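Side-chain contact in glutaredoxin (Grx-1) (Archaeoglobus fulgidus, PDB 3IC4), which probably carries electrons in thiol-disulfide exchange, as a small redox protein of the glutaredoxin family: residues 69-74 with 87-92. Residues are numbered along the deposited sequence; the frame is centred on the assembly and turned at random.
Sequences PVVVKG and KELIRG
V71 and K73 on strand 70-73 meet L89 and the carbonyl of I90 on helix 83-91, the short segments 70-73 and 87-91 running nearly parallel at 26° with their axes 9.0 Å apart at closest approach. L89 carries most of the apolar contact. Its CG lies anti to the backbone N, which carries the forked end over to the strand although the CA–CB bond does not itself aim there. One branch, CD2, settles against V71, 3.8 Å from V71 CG1 and 3.5 Å from V71 O; the other, CD1, lies 4.0 Å from K73 CB, so that the fork meets two successive residues on the same side of the strand. In the thioredoxin-type fold of glutaredoxins, helices cover both faces of a central mixed sheet, and here the C-terminal helix packs on one face beside helix 23-35, whose T28 also touches V71. The neighbouring strand 76-79 adds V78 and K76 around L89. K73 then shows how a lysine can serve two environments. Extended throughout, it lays its aliphatic part alongside the helix, with K73 CD 3.5 Å from L89 O, and brings its amine to the last turn, where NZ donates to I90 O at 3.1 Å. The donor is tilted 28° from the carbonyl plane, with a C=O...N angle of 132°. A positive charge so close to the C-terminal end of a helix would be expected to suit the helix dipole. Were an alanine here, I90 O would probably lose this donor and L89 O the methylenes that lie against it. The side chain of I90 rests on V14 and V37 instead.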
# COMPACT_ATOMS: atom_id res chain seq x y z
N PRO A 69 -6.85 -3.24 0.74
CA PRO A 69 -5.46 -2.71 0.85
C PRO A 69 -4.38 -3.69 0.42
O PRO A 69 -4.56 -4.89 0.49
CB PRO A 69 -5.30 -2.44 2.36
CG PRO A 69 -6.22 -3.50 3.00
CD PRO A 69 -7.42 -3.48 2.09
N VAL A 70 -3.24 -3.15 -0.04
CA VAL A 70 -2.03 -3.95 -0.21
C VAL A 70 -0.91 -3.28 0.58
O VAL A 70 -0.72 -2.05 0.50
CB VAL A 70 -1.61 -4.13 -1.68
CG1 VAL A 70 -0.20 -4.83 -1.82
CG2 VAL A 70 -2.70 -4.91 -2.39
N VAL A 71 -0.25 -4.05 1.40
CA VAL A 71 0.91 -3.55 2.16
C VAL A 71 2.12 -4.36 1.70
O VAL A 71 2.10 -5.58 1.69
CB VAL A 71 0.73 -3.63 3.69
CG1 VAL A 71 1.98 -3.08 4.41
CG2 VAL A 71 -0.50 -2.82 4.12
N VAL A 72 3.15 -3.62 1.35
CA VAL A 72 4.37 -4.17 0.76
C VAL A 72 5.55 -3.87 1.64
O VAL A 72 5.74 -2.71 2.08
CB VAL A 72 4.67 -3.60 -0.65
CG1 VAL A 72 5.92 -4.37 -1.24
CG2 VAL A 72 3.41 -3.72 -1.52
N LYS A 73 6.33 -4.90 1.93
CA LYS A 73 7.65 -4.71 2.60
C LYS A 73 8.65 -5.58 1.90
O LYS A 73 8.56 -6.81 1.98
CB LYS A 73 7.58 -5.12 4.07
CG LYS A 73 8.85 -4.79 4.84
CD LYS A 73 8.86 -5.28 6.26
CE LYS A 73 10.27 -5.14 6.84
NZ LYS A 73 10.16 -4.93 8.31
N GLY A 74 9.64 -4.96 1.23
CA GLY A 74 10.65 -5.71 0.45
C GLY A 74 9.94 -6.46 -0.68
O GLY A 74 9.13 -5.85 -1.38
N LYS A 87 1.16 -8.37 11.07
CA LYS A 87 2.18 -8.46 12.13
C LYS A 87 3.35 -9.30 11.64
O LYS A 87 4.46 -8.86 11.70
CB LYS A 87 1.60 -9.07 13.41
CG LYS A 87 0.62 -8.15 14.12
CD LYS A 87 -0.16 -8.91 15.23
CE LYS A 87 -1.31 -8.02 15.80
NZ LYS A 87 -1.96 -8.49 17.06
N GLU A 88 3.07 -10.45 11.02
CA GLU A 88 4.14 -11.26 10.44
C GLU A 88 4.98 -10.50 9.36
O GLU A 88 6.22 -10.58 9.34
CB GLU A 88 3.54 -12.54 9.86
CG GLU A 88 4.55 -13.42 9.20
CD GLU A 88 5.83 -13.58 10.01
OE1 GLU A 88 5.71 -14.02 11.18
OE2 GLU A 88 6.94 -13.28 9.48
N LEU A 89 4.30 -9.78 8.47
CA LEU A 89 4.98 -9.01 7.44
C LEU A 89 5.92 -7.99 8.07
O LEU A 89 7.07 -7.88 7.66
CB LEU A 89 3.98 -8.28 6.53
CG LEU A 89 4.55 -7.44 5.37
CD1 LEU A 89 5.18 -8.31 4.32
CD2 LEU A 89 3.45 -6.60 4.77
N ILE A 90 5.44 -7.24 9.05
CA ILE A 90 6.16 -6.08 9.60
C ILE A 90 7.25 -6.58 10.55
O ILE A 90 8.36 -6.04 10.57
CB ILE A 90 5.15 -5.01 10.30
CG1 ILE A 90 4.16 -4.43 9.29
CG2 ILE A 90 5.89 -3.85 10.97
CD1 ILE A 90 4.82 -3.92 8.11
N ARG A 91 6.97 -7.64 11.30
CA ARG A 91 7.86 -8.01 12.40
C ARG A 91 8.83 -9.11 11.97
O ARG A 91 10.01 -9.11 12.39
CB ARG A 91 7.06 -8.50 13.62
CG ARG A 91 5.96 -7.53 14.11
CD ARG A 91 5.05 -8.12 15.18
NE ARG A 91 4.14 -7.09 15.65
CZ ARG A 91 3.23 -7.22 16.61
NH1 ARG A 91 3.07 -8.37 17.24
NH2 ARG A 91 2.46 -6.17 16.93
N GLY A 92 8.34 -10.04 11.16
CA GLY A 92 9.12 -11.24 10.81
C GLY A 92 10.21 -10.95 9.82
O GLY A 92 11.20 -11.69 9.77